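2''-aminoglycoside nucleotidyltransferase (Klebsiella pneumoniae, PDB 4WQK) confers resistance to kanamycin, gentamicin, tobramycin and related aminoglycosides by transferring a nucleotide, with magnesium as cofactor, to their 2''-hydroxyl group. Local coordinates at residues A[30-35]-A[154-159]. Numbering follows the deposited sequence.
Sequences WAIDAR and RLACTS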
# COMPACT_ATOMS: atom_id res chain seq x y z
N TRP A 30 3.60 1.86 5.44
CA TRP A 30 3.75 3.30 5.20
C TRP A 30 2.40 4.00 5.00
O TRP A 30 2.27 5.16 5.34
CB TRP A 30 4.67 3.56 3.99
CG TRP A 30 6.08 3.84 4.40
CD1 TRP A 30 7.17 3.05 4.20
CD2 TRP A 30 6.54 4.98 5.13
NE1 TRP A 30 8.29 3.65 4.73
CE2 TRP A 30 7.94 4.85 5.30
CE3 TRP A 30 5.91 6.12 5.64
CZ2 TRP A 30 8.72 5.80 5.99
CZ3 TRP A 30 6.67 7.06 6.32
CH2 TRP A 30 8.06 6.89 6.49
N ALA A 31 1.39 3.27 4.48
CA ALA A 31 0.06 3.90 4.30
C ALA A 31 -0.58 4.17 5.64
O ALA A 31 -1.26 5.22 5.85
CB ALA A 31 -0.86 3.03 3.48
N ILE A 32 -0.38 3.24 6.59
CA ILE A 32 -0.86 3.45 7.95
C ILE A 32 -0.22 4.71 8.56
O ILE A 32 -0.91 5.58 9.09
CB ILE A 32 -0.58 2.21 8.84
CG1 ILE A 32 -1.33 1.00 8.27
CG2 ILE A 32 -0.93 2.48 10.32
CD1 ILE A 32 -0.95 -0.32 8.93
N ASP A 33 1.10 4.83 8.45
CA ASP A 33 1.81 5.98 9.02
C ASP A 33 1.42 7.26 8.29
O ASP A 33 1.28 8.30 8.95
CB ASP A 33 3.32 5.77 8.97
CG ASP A 33 3.81 4.82 10.06
OD1 ASP A 33 2.99 4.17 10.78
OD2 ASP A 33 5.05 4.72 10.22
N ALA A 34 1.21 7.16 6.98
CA ALA A 34 0.80 8.35 6.21
C ALA A 34 -0.60 8.83 6.66
O ALA A 34 -0.81 10.03 6.88
CB ALA A 34 0.86 8.05 4.76
N ARG A 35 -1.56 7.91 6.79
CA ARG A 35 -2.88 8.31 7.23
C ARG A 35 -2.85 8.86 8.64
O ARG A 35 -3.62 9.77 9.01
CB ARG A 35 -3.85 7.11 7.17
CG ARG A 35 -4.25 6.81 5.75
CD ARG A 35 -5.38 5.78 5.65
NE ARG A 35 -5.74 5.72 4.24
CZ ARG A 35 -6.63 6.52 3.66
NH1 ARG A 35 -7.32 7.41 4.39
NH2 ARG A 35 -6.83 6.42 2.35
N ARG A 154 -3.42 -3.76 14.71
CA ARG A 154 -4.29 -3.20 15.73
C ARG A 154 -4.38 -1.69 15.60
O ARG A 154 -5.44 -1.14 15.83
CB ARG A 154 -3.85 -3.57 17.15
CG ARG A 154 -4.23 -4.98 17.53
CD ARG A 154 -3.86 -5.15 19.00
NE ARG A 154 -3.55 -6.57 19.28
CZ ARG A 154 -4.32 -7.46 19.91
NH1 ARG A 154 -5.48 -7.13 20.42
NH2 ARG A 154 -3.90 -8.70 20.05
N LEU A 155 -3.31 -1.04 15.16
CA LEU A 155 -3.37 0.40 14.89
C LEU A 155 -4.35 0.76 13.77
O LEU A 155 -5.15 1.69 13.91
CB LEU A 155 -1.98 0.88 14.56
CG LEU A 155 -1.76 2.36 14.36
CD1 LEU A 155 -2.46 3.14 15.48
CD2 LEU A 155 -0.24 2.55 14.41
N ALA A 156 -4.31 0.05 12.66
CA ALA A 156 -5.28 0.22 11.58
C ALA A 156 -6.70 -0.05 12.09
O ALA A 156 -7.63 0.70 11.79
CB ALA A 156 -4.92 -0.69 10.42
N CYS A 157 -6.86 -1.08 12.90
CA CYS A 157 -8.21 -1.34 13.40
C CYS A 157 -8.70 -0.28 14.38
O CYS A 157 -9.89 0.05 14.35
CB CYS A 157 -8.31 -2.69 14.06
SG CYS A 157 -7.99 -4.13 12.98
N THR A 158 -7.83 0.28 15.22
CA THR A 158 -8.24 1.37 16.09
C THR A 158 -8.67 2.58 15.24
O THR A 158 -9.64 3.28 15.59
CB THR A 158 -7.10 1.77 17.02
OG1 THR A 158 -6.80 0.66 17.87
CG2 THR A 158 -7.47 2.93 17.90
N SER A 159 -7.98 2.80 14.13
CA SER A 159 -8.26 3.98 13.31
C SER A 159 -9.58 3.82 12.54
O SER A 159 -10.33 4.80 12.40
CB SER A 159 -7.10 4.22 12.34
OG SER A 159 -5.86 4.44 13.04
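Where Ile32 meets Leu155 and Ala156, chi1 (-62°) turns its branches so that CG2 lies anti to the backbone N and CG1 anti to the carbonyl carbon; an extended chi2 (171°) then sends CD1 toward Ala156. CG2 is the branch that reaches Leu155, standing 4.1 Å from its CG. It is equally near Leu155 CD2, so the methyl rests against one branch of the isobutyl fork. Leu155 itself holds CG anti to its backbone N (chi1 -175°), and its CB is directed toward residues 30-35. The other branch serves Ala156: Ile32 CD1 approaches Ala156 CB at 4.3 Å. The CA atoms of Ile32 and Ala156 lie nearest across the segments, 6.6 Å apart. Within residues 154-159, the carbonyl O of Leu155 accepts hydrogen bonds from both Ser159 N and Ser159 OG (3.0 Å to the latter), which arrive from opposite faces of the carbonyl plane. Ile129 and Tyr133 of helix 126-139 also pack on Ile32. Ile32 belongs to the N-terminal domain, Leu155 and Ala156 to the C-terminal one, so the contact joins the two domains. With only 116 Å² buried and every touching atom a carbon, the segments meet through dispersion and hydrophobic burial, without directional bonds between them.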